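Local coordinates for oligopeptide ABC transporter OppAIV (Borrelia burgdorferi B31, PDB 4GL8), which probably binds oligopeptides outside the cytoplasmic membrane and delivers them to an ABC transporter for uptake, at residues D87-F93 with S168-L174; D233-I239 with L522-P527; R415-Y420 with S447-Y451. All coordinates share one frame; numbering follows the deposited sequence.

Interaction 1 of 3, residues D87-F93 with S168-L174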
loop_
_atom_site.group_PDB
_atom_site.type_symbol
_atom_site.label_atom_id
_atom_site.label_comp_id
_atom_site.label_asym_id
_atom_site.label_seq_id
_atom_site.Cartn_x
_atom_site.Cartn_y
_atom_site.Cartn_z
ATOM N N ASP A 87 -17.259 19.028 17.174
ATOM C CA ASP A 87 -17.782 18.834 15.804
ATOM C C ASP A 87 -16.919 17.888 14.937
ATOM O O ASP A 87 -17.222 17.662 13.774
ATOM C CB ASP A 87 -17.990 20.194 15.096
ATOM C CG ASP A 87 -16.685 20.900 14.762
ATOM O OD1 ASP A 87 -15.595 20.555 15.298
ATOM O OD2 ASP A 87 -16.744 21.840 13.954
ATOM N N GLY A 88 -15.840 17.361 15.500
ATOM C CA GLY A 88 -15.055 16.349 14.833
ATOM C C GLY A 88 -14.142 16.804 13.699
ATOM O O GLY A 88 -13.635 15.963 12.941
ATOM N N VAL A 89 -13.917 18.104 13.551
ATOM C CA VAL A 89 -13.076 18.541 12.431
ATOM C C VAL A 89 -11.704 19.031 12.821
ATOM O O VAL A 89 -10.836 19.045 11.979
ATOM C CB VAL A 89 -13.750 19.589 11.527
ATOM C CG1 VAL A 89 -15.061 19.077 10.995
ATOM C CG2 VAL A 89 -13.926 20.931 12.214
ATOM N N VAL A 90 -11.505 19.451 14.074
ATOM C CA VAL A 90 -10.233 20.057 14.508
ATOM C C VAL A 90 -9.482 19.165 15.464
ATOM O O VAL A 90 -9.926 18.935 16.589
ATOM C CB VAL A 90 -10.444 21.427 15.180
ATOM C CG1 VAL A 90 -9.093 22.134 15.388
ATOM C CG2 VAL A 90 -11.360 22.303 14.337
ATOM N N TYR A 91 -8.345 18.659 15.012
ATOM C CA TYR A 91 -7.483 17.782 15.811
ATOM C C TYR A 91 -6.281 18.551 16.283
ATOM O O TYR A 91 -5.669 19.305 15.507
ATOM C CB TYR A 91 -6.966 16.601 14.982
ATOM C CG TYR A 91 -8.014 15.586 14.691
ATOM C CD1 TYR A 91 -9.062 15.885 13.848
ATOM C CD2 TYR A 91 -7.960 14.330 15.251
ATOM C CE1 TYR A 91 -10.041 14.958 13.572
ATOM C CE2 TYR A 91 -8.934 13.393 14.985
ATOM C CZ TYR A 91 -9.975 13.710 14.143
ATOM O OH TYR A 91 -10.942 12.784 13.840
ATOM N N THR A 92 -5.934 18.350 17.551
ATOM C CA THR A 92 -4.878 19.122 18.198
ATOM C C THR A 92 -3.945 18.081 18.823
ATOM O O THR A 92 -4.343 17.343 19.735
ATOM C CB THR A 92 -5.480 20.123 19.229
ATOM O OG1 THR A 92 -6.456 20.971 18.582
ATOM C CG2 THR A 92 -4.405 21.016 19.893
ATOM N N PHE A 93 -2.727 17.997 18.284
ATOM C CA PHE A 93 -1.711 17.055 18.732
ATOM C C PHE A 93 -0.690 17.734 19.664
ATOM O O PHE A 93 -0.145 18.804 19.360
ATOM C CB PHE A 93 -1.022 16.434 17.503
ATOM C CG PHE A 93 -1.966 15.702 16.617
ATOM C CD1 PHE A 93 -2.322 14.383 16.903
ATOM C CD2 PHE A 93 -2.572 16.334 15.551
ATOM C CE1 PHE A 93 -3.244 13.717 16.130
ATOM C CE2 PHE A 93 -3.490 15.657 14.749
ATOM C CZ PHE A 93 -3.843 14.362 15.053
ATOM N N SER A 168 -13.953 17.743 6.454
ATOM C CA SER A 168 -15.163 17.167 7.029
ATOM C C SER A 168 -14.713 16.066 8.009
ATOM O O SER A 168 -13.602 15.565 7.902
ATOM C CB SER A 168 -16.077 16.585 5.941
ATOM O OG SER A 168 -15.375 15.648 5.123
ATOM N N PRO A 169 -15.555 15.720 8.986
ATOM C CA PRO A 169 -15.185 14.666 9.929
ATOM C C PRO A 169 -14.834 13.353 9.253
ATOM O O PRO A 169 -15.423 12.994 8.226
ATOM C CB PRO A 169 -16.448 14.497 10.796
ATOM C CG PRO A 169 -17.113 15.846 10.748
ATOM C CD PRO A 169 -16.841 16.362 9.345
ATOM N N LYS A 170 -13.877 12.644 9.850
ATOM C CA LYS A 170 -13.390 11.393 9.336
ATOM C C LYS A 170 -12.885 10.573 10.500
ATOM O O LYS A 170 -11.788 10.837 10.987
ATOM C CB LYS A 170 -12.244 11.629 8.373
ATOM C CG LYS A 170 -12.691 12.120 7.018
ATOM C CD LYS A 170 -11.504 12.369 6.122
ATOM C CE LYS A 170 -11.900 12.486 4.658
ATOM N NZ LYS A 170 -12.983 13.472 4.478
ATOM N N PRO A 171 -13.654 9.543 10.906
ATOM C CA PRO A 171 -13.310 8.677 12.035
ATOM C C PRO A 171 -12.016 7.914 11.836
ATOM O O PRO A 171 -11.366 7.575 12.815
ATOM C CB PRO A 171 -14.498 7.693 12.116
ATOM C CG PRO A 171 -15.609 8.358 11.355
ATOM C CD PRO A 171 -14.907 9.095 10.252
ATOM N N TYR A 172 -11.640 7.659 10.586
ATOM C CA TYR A 172 -10.364 6.997 10.294
ATOM C C TYR A 172 -9.169 7.950 10.097
ATOM O O TYR A 172 -8.077 7.519 9.762
ATOM C CB TYR A 172 -10.512 6.112 9.046
ATOM C CG TYR A 172 -11.186 6.801 7.903
ATOM C CD1 TYR A 172 -12.558 6.740 7.762
ATOM C CD2 TYR A 172 -10.459 7.548 6.984
ATOM C CE1 TYR A 172 -13.198 7.391 6.721
ATOM C CE2 TYR A 172 -11.085 8.183 5.924
ATOM C CZ TYR A 172 -12.464 8.096 5.807
ATOM O OH TYR A 172 -13.117 8.737 4.793
ATOM N N PHE A 173 -9.348 9.247 10.278
ATOM C CA PHE A 173 -8.184 10.169 10.162
ATOM C C PHE A 173 -6.963 9.784 11.038
ATOM O O PHE A 173 -5.811 9.746 10.569
ATOM C CB PHE A 173 -8.605 11.592 10.490
ATOM C CG PHE A 173 -7.484 12.579 10.417
ATOM C CD1 PHE A 173 -6.807 12.783 9.225
ATOM C CD2 PHE A 173 -7.095 13.294 11.540
ATOM C CE1 PHE A 173 -5.769 13.689 9.147
ATOM C CE2 PHE A 173 -6.054 14.203 11.470
ATOM C CZ PHE A 173 -5.399 14.401 10.258
ATOM N N LEU A 174 -7.176 9.509 12.309
ATOM C CA LEU A 174 -6.045 9.125 13.153
ATOM C C LEU A 174 -5.245 7.941 12.559
ATOM O O LEU A 174 -4.015 7.951 12.529
ATOM C CB LEU A 174 -6.494 8.819 14.597
ATOM C CG LEU A 174 -7.177 9.964 15.361
ATOM C CD1 LEU A 174 -7.837 9.518 16.663
ATOM C CD2 LEU A 174 -6.160 11.062 15.655
HETATM O O HOH W 1 -13.107 13.452 12.420
HETATM O O HOH W 2 -10.071 9.985 13.412
#
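Tyr-91 and Phe-173 meet in a T-shaped stack where strand 90-95, the central strand of a five-stranded antiparallel sheet, is covered by the loop running into helix 173-176. The edge of Phe-173 is presented to the face of Tyr-91, with CD2 of Phe-173 standing 3.7 Å above the tyrosine plane, over its centre; the planes are turned 67° apart. Phe-173 reaches the ring because its CG is anti to the backbone N (chi1 179°).

More apolar packing flanks the stack. Leu-174 CD2 touches Tyr-91 CE2 at 3.7 Å and also lies at the edge of the Phe-93 ring. At the loop end, Val-89 CG1 rests on Pro-169 CD at 3.6 Å, the two side chains running the same way. Ile-164 and Val-135 pack on Phe-173 as well, tying it to the neighbouring strand and helix 129-135.

Polar links between the segments run through two waters. One donates to Gly-88 O, accepts from Lys-170 N and bonds the tyrosine hydroxyl in the ring plane. The other also bonds Tyr-91 OH, at 3.0 Å, while donating to Lys-170 O and accepting from Leu-174 N at 3.1 Å.

Interaction 2 of 3, residues D233-I239 with L522-P527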
loop_
_atom_site.group_PDB
_atom_site.type_symbol
_atom_site.label_atom_id
_atom_site.label_comp_id
_atom_site.label_asym_id
_atom_site.label_seq_id
_atom_site.Cartn_x
_atom_site.Cartn_y
_atom_site.Cartn_z
ATOM N N ASP A 233 14.371 1.073 24.378
ATOM C CA ASP A 233 13.752 -0.228 24.118
ATOM C C ASP A 233 14.218 -0.812 22.794
ATOM O O ASP A 233 13.588 -1.726 22.282
ATOM C CB ASP A 233 12.214 -0.123 24.086
ATOM C CG ASP A 233 11.600 0.223 25.443
ATOM O OD1 ASP A 233 12.206 0.002 26.520
ATOM O OD2 ASP A 233 10.459 0.721 25.432
ATOM N N VAL A 234 15.283 -0.269 22.214
ATOM C CA VAL A 234 15.787 -0.795 20.955
ATOM C C VAL A 234 17.083 -1.558 21.247
ATOM O O VAL A 234 18.109 -0.986 21.612
ATOM C CB VAL A 234 16.009 0.306 19.892
ATOM C CG1 VAL A 234 16.460 -0.309 18.572
ATOM C CG2 VAL A 234 14.736 1.091 19.678
ATOM N N VAL A 235 17.006 -2.866 21.117
ATOM C CA VAL A 235 18.136 -3.732 21.404
ATOM C C VAL A 235 19.003 -3.991 20.158
ATOM O O VAL A 235 20.210 -4.120 20.271
ATOM C CB VAL A 235 17.635 -5.041 22.040
ATOM C CG1 VAL A 235 18.760 -6.032 22.197
ATOM C CG2 VAL A 235 17.057 -4.731 23.412
ATOM N N LEU A 236 18.393 -4.079 18.981
ATOM C CA LEU A 236 19.162 -4.347 17.745
ATOM C C LEU A 236 20.095 -3.189 17.432
ATOM O O LEU A 236 19.728 -2.043 17.600
ATOM C CB LEU A 236 18.246 -4.617 16.533
ATOM C CG LEU A 236 17.420 -5.910 16.524
ATOM C CD1 LEU A 236 16.385 -5.889 15.424
ATOM C CD2 LEU A 236 18.341 -7.099 16.332
ATOM N N ASP A 237 21.313 -3.490 17.003
ATOM C CA ASP A 237 22.240 -2.445 16.517
ATOM C C ASP A 237 22.028 -2.180 15.041
ATOM O O ASP A 237 22.314 -1.093 14.545
ATOM C CB ASP A 237 23.676 -2.893 16.712
ATOM C CG ASP A 237 24.019 -3.103 18.167
ATOM O OD1 ASP A 237 23.927 -2.129 18.946
ATOM O OD2 ASP A 237 24.381 -4.235 18.535
ATOM N N SER A 238 21.548 -3.194 14.331
ATOM C CA SER A 238 21.417 -3.093 12.906
ATOM C C SER A 238 20.335 -3.989 12.306
ATOM O O SER A 238 20.077 -5.108 12.777
ATOM C CB SER A 238 22.745 -3.405 12.243
ATOM O OG SER A 238 22.599 -3.176 10.854
ATOM N N ILE A 239 19.708 -3.485 11.246
ATOM C CA ILE A 239 18.822 -4.291 10.438
ATOM C C ILE A 239 19.329 -4.251 9.020
ATOM O O ILE A 239 19.608 -3.179 8.504
ATOM C CB ILE A 239 17.377 -3.785 10.496
ATOM C CG1 ILE A 239 16.806 -4.052 11.874
ATOM C CG2 ILE A 239 16.521 -4.446 9.420
ATOM C CD1 ILE A 239 15.551 -3.252 12.117
ATOM N N LEU A 522 10.117 -3.222 13.698
ATOM C CA LEU A 522 11.177 -4.187 13.854
ATOM C C LEU A 522 12.109 -3.793 15.013
ATOM O O LEU A 522 12.852 -4.621 15.481
ATOM C CB LEU A 522 11.945 -4.366 12.541
ATOM C CG LEU A 522 11.101 -4.758 11.321
ATOM C CD1 LEU A 522 11.977 -4.837 10.086
ATOM C CD2 LEU A 522 10.375 -6.071 11.515
ATOM N N SER A 523 12.053 -2.544 15.484
ATOM C CA SER A 523 12.830 -2.131 16.667
ATOM C C SER A 523 12.402 -2.840 17.948
ATOM O O SER A 523 13.148 -2.819 18.920
ATOM C CB SER A 523 12.754 -0.632 16.913
ATOM O OG SER A 523 11.541 -0.309 17.554
ATOM N N GLU A 524 11.200 -3.429 17.953
ATOM C CA GLU A 524 10.719 -4.194 19.099
ATOM C C GLU A 524 11.239 -5.635 19.090
ATOM O O GLU A 524 10.936 -6.411 20.017
ATOM C CB GLU A 524 9.191 -4.170 19.149
ATOM C CG GLU A 524 8.663 -2.768 19.434
ATOM C CD GLU A 524 7.172 -2.719 19.730
ATOM O OE1 GLU A 524 6.512 -3.794 19.667
ATOM O OE2 GLU A 524 6.663 -1.598 20.012
ATOM N N ILE A 525 12.018 -6.008 18.069
ATOM C CA ILE A 525 12.608 -7.343 18.052
ATOM C C ILE A 525 13.694 -7.446 19.124
ATOM O O ILE A 525 14.500 -6.516 19.295
ATOM C CB ILE A 525 13.141 -7.726 16.659
ATOM C CG1 ILE A 525 11.953 -8.072 15.746
ATOM C CG2 ILE A 525 14.095 -8.915 16.759
ATOM C CD1 ILE A 525 12.282 -8.176 14.275
ATOM N N LYS A 526 13.675 -8.555 19.863
ATOM C CA LYS A 526 14.713 -8.884 20.818
ATOM C C LYS A 526 15.123 -10.356 20.673
ATOM O O LYS A 526 14.321 -11.181 20.242
ATOM C CB LYS A 526 14.216 -8.658 22.241
ATOM C CG LYS A 526 13.489 -7.341 22.460
ATOM C CD LYS A 526 13.182 -7.175 23.936
ATOM C CE LYS A 526 12.165 -6.087 24.214
ATOM N NZ LYS A 526 12.401 -4.844 23.420
ATOM N N PRO A 527 16.370 -10.698 21.065
ATOM C CA PRO A 527 16.768 -12.118 21.136
ATOM C C PRO A 527 16.031 -12.824 22.270
ATOM O O PRO A 527 15.599 -12.147 23.201
ATOM C CB PRO A 527 18.267 -12.040 21.436
ATOM C CG PRO A 527 18.424 -10.767 22.203
ATOM C CD PRO A 527 17.414 -9.811 21.620
HETATM O O HOH W 3 11.280 -0.499 20.368
HETATM O O HOH W 4 13.972 -4.422 21.271
HETATM O O HOH W 5 15.682 -4.033 18.799
#
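The C-terminal tail of the chain, a short 3-10 segment leading into strand 526-527, packs here against the loop that enters strand 238-242. Leu-236 stands at the middle of the apolar seam. Its CD1 lies 3.9 Å from Ile-525 CB, the Leu-236 and Ile-525 side chains meeting aslant, and is also near the backbone O of Leu-522. Further along, Ile-239 CD1 presses on Leu-522 CB at 3.8 Å, the side chains at about a right angle. With CG1 anti to its carbonyl carbon (chi1 -70°) and the chain extended beyond it (chi2 164°), Ile-239 carries CD1 across to the 3-10 turn. Phe-32 of strand 31-35 and Trp-509 both touch Leu-236 and Ile-525. On the other flank Val-234 sets CG2 against Ser-523 CB at 3.8 Å, and toward the surface Val-235 CG1 approaches Pro-527 CD.

Three waters lie between the two segments. One accepts from Leu-236 N at 2.7 Å and sits close enough to donate to Ser-523 O and Ile-525 O, although these and other acceptors nearby outnumber its protons. A second accepts from Lys-526 NZ at 2.7 Å and lies 2.9 Å from Asp-233 O. The bend at chi4 (-44°) turns the ammonium toward that water. A third donates to Asp-233 O and to Ser-523 OG, whose hydroxyl also bonds Asn-521. The backbones are thus bridged by solvent and are not paired as strands: the tail returns to the lobe built on N-terminal strand 31-35, the partner of 238-242, as in the OppA-like solute-binding fold of family 5.

Interaction 3 of 3, residues R415-Y420 with S447-Y451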
loop_
_atom_site.group_PDB
_atom_site.type_symbol
_atom_site.label_atom_id
_atom_site.label_comp_id
_atom_site.label_asym_id
_atom_site.label_seq_id
_atom_site.Cartn_x
_atom_site.Cartn_y
_atom_site.Cartn_z
ATOM N N ARG A 415 2.355 1.426 -13.835
ATOM C CA ARG A 415 1.013 1.549 -13.285
ATOM C C ARG A 415 0.574 3.022 -13.222
ATOM O O ARG A 415 -0.505 3.393 -13.708
ATOM C CB ARG A 415 0.943 0.871 -11.906
ATOM C CG ARG A 415 0.540 -0.585 -12.011
ATOM C CD ARG A 415 0.309 -1.256 -10.675
ATOM N NE ARG A 415 -0.829 -0.728 -9.917
ATOM C CZ ARG A 415 -1.210 -1.220 -8.747
ATOM N NH1 ARG A 415 -0.559 -2.250 -8.234
ATOM N NH2 ARG A 415 -2.245 -0.705 -8.095
ATOM N N VAL A 416 1.456 3.843 -12.662
ATOM C CA VAL A 416 1.204 5.252 -12.461
ATOM C C VAL A 416 1.021 6.036 -13.767
ATOM O O VAL A 416 0.214 6.928 -13.814
ATOM C CB VAL A 416 2.323 5.858 -11.595
ATOM C CG1 VAL A 416 2.373 7.373 -11.696
ATOM C CG2 VAL A 416 2.134 5.410 -10.160
ATOM N N ASN A 417 1.744 5.679 -14.819
ATOM C CA ASN A 417 1.722 6.455 -16.074
ATOM C C ASN A 417 0.840 5.804 -17.133
ATOM O O ASN A 417 0.690 6.322 -18.208
ATOM C CB ASN A 417 3.156 6.620 -16.611
ATOM C CG ASN A 417 4.019 7.450 -15.688
ATOM O OD1 ASN A 417 5.075 7.019 -15.198
ATOM N ND2 ASN A 417 3.548 8.627 -15.407
ATOM N N GLY A 418 0.247 4.665 -16.806
ATOM C CA GLY A 418 -0.674 4.005 -17.721
ATOM C C GLY A 418 0.033 3.248 -18.830
ATOM O O GLY A 418 -0.571 2.963 -19.864
ATOM N N ASN A 419 1.302 2.902 -18.605
ATOM C CA ASN A 419 2.118 2.294 -19.653
ATOM C C ASN A 419 1.955 0.780 -19.569
ATOM O O ASN A 419 2.841 0.050 -19.102
ATOM C CB ASN A 419 3.575 2.701 -19.531
ATOM C CG ASN A 419 4.404 2.166 -20.675
ATOM O OD1 ASN A 419 3.897 2.029 -21.802
ATOM N ND2 ASN A 419 5.673 1.852 -20.404
ATOM N N TYR A 420 0.777 0.345 -19.991
ATOM C CA TYR A 420 0.384 -1.043 -19.951
ATOM C C TYR A 420 -0.925 -1.237 -20.688
ATOM O O TYR A 420 -1.615 -0.272 -21.043
ATOM C CB TYR A 420 0.250 -1.549 -18.508
ATOM C CG TYR A 420 -0.860 -0.930 -17.675
ATOM C CD1 TYR A 420 -2.194 -1.402 -17.752
ATOM C CD2 TYR A 420 -0.590 0.113 -16.796
ATOM C CE1 TYR A 420 -3.197 -0.833 -16.971
ATOM C CE2 TYR A 420 -1.588 0.689 -16.024
ATOM C CZ TYR A 420 -2.878 0.204 -16.102
ATOM O OH TYR A 420 -3.841 0.763 -15.305
ATOM N N SER A 447 -4.357 6.349 -11.596
ATOM C CA SER A 447 -2.947 5.950 -11.501
ATOM C C SER A 447 -2.753 4.670 -10.679
ATOM O O SER A 447 -1.880 3.854 -10.995
ATOM C CB SER A 447 -2.098 7.052 -10.874
ATOM O OG SER A 447 -1.682 7.907 -11.884
ATOM N N PHE A 448 -3.546 4.524 -9.625
ATOM C CA PHE A 448 -3.434 3.376 -8.716
ATOM C C PHE A 448 -4.419 2.239 -8.979
ATOM O O PHE A 448 -4.409 1.220 -8.258
ATOM C CB PHE A 448 -3.527 3.861 -7.253
ATOM C CG PHE A 448 -2.476 4.876 -6.905
ATOM C CD1 PHE A 448 -1.128 4.544 -6.976
ATOM C CD2 PHE A 448 -2.817 6.178 -6.568
ATOM C CE1 PHE A 448 -0.128 5.486 -6.689
ATOM C CE2 PHE A 448 -1.829 7.130 -6.288
ATOM C CZ PHE A 448 -0.476 6.787 -6.363
ATOM N N SER A 449 -5.243 2.370 -10.011
ATOM C CA SER A 449 -6.147 1.286 -10.381
ATOM C C SER A 449 -6.069 1.050 -11.890
ATOM O O SER A 449 -5.052 0.606 -12.373
ATOM C CB SER A 449 -7.582 1.568 -9.903
ATOM O OG SER A 449 -8.094 2.757 -10.481
ATOM N N SER A 450 -7.130 1.385 -12.627
ATOM C CA SER A 450 -7.219 1.096 -14.048
ATOM C C SER A 450 -7.195 2.387 -14.818
ATOM O O SER A 450 -8.090 3.230 -14.683
ATOM C CB SER A 450 -8.496 0.334 -14.363
ATOM O OG SER A 450 -8.354 -1.035 -14.045
ATOM N N TYR A 451 -6.175 2.537 -15.645
ATOM C CA TYR A 451 -5.882 3.813 -16.251
ATOM C C TYR A 451 -7.060 4.253 -17.089
ATOM O O TYR A 451 -7.554 3.490 -17.911
ATOM C CB TYR A 451 -4.642 3.700 -17.113
ATOM C CG TYR A 451 -4.077 5.024 -17.492
ATOM C CD1 TYR A 451 -3.287 5.739 -16.593
ATOM C CD2 TYR A 451 -4.339 5.577 -18.726
ATOM C CE1 TYR A 451 -2.757 6.969 -16.931
ATOM C CE2 TYR A 451 -3.807 6.803 -19.082
ATOM C CZ TYR A 451 -3.019 7.489 -18.167
ATOM O OH TYR A 451 -2.504 8.705 -18.496
HETATM O O HOH W 6 -2.464 1.170 -11.221
#
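Beside the bound peptide, a modified side chain of which packs on Arg-415, the end of helix 408-417 meets the loop 447-451. Arg-415 NH2 donates to Phe-448 O at 2.9 Å; the oxygen lies in the guanidinium plane, but the donor stands 48° out of the carbonyl plane. A water accepts from Arg-415 NE at 2.8 Å and lies within bonding distance of Ser-447 O and Ser-449 O. The bend at chi3 (66°) brings this edge of the guanidinium to the loop. NH2 also bonds Gly-426 O, and NH1 bonds the Tyr-411 hydroxyl, which should fix the group's rotation.

The helix ends in a Schellman motif at Gly-418, whose positive phi turns the backbone away. Its CA sits over the face of Tyr-451 in a CH-pi contact, 3.7 Å from the ring centroid. Within the last turn Val-416 O accepts from Ser-447 OG at 2.9 Å, in the carbonyl plane and on a lone pair, while Val-416 CG2 lies alongside Phe-448 CE1 at 4.1 Å. Past the glycine, the Tyr-420 and Tyr-451 side chains cross at a slant, Tyr-420 CZ being 4.0 Å from Tyr-451 CB. The Tyr-420 hydroxyl takes the N-H of Tyr-451 at 3.0 Å, with an N-H...O angle of 143°.

How the interactions relate
The three contacts lie far apart and none touches another. The centres of interactions 1 and 2 are about 33 Å apart, those of interactions 1 and 3 about 31 Å, and those of interactions 2 and 3 about 38 Å. Interaction 1 closes first along the chain. Interaction 3 falls wholly within the sequence between the segments of interaction 2, on the opposite side of the chain's centre. Interaction 1 belongs to the five-stranded antiparallel sheet, interaction 2 to strand 238-242 and the pairing of 509-510 with 526-527. Both are structural packing, about 22 and 24 Å from the centre of the chain; of the three only interaction 3, on helix 408-417, lies at the peptide, through Arg-415.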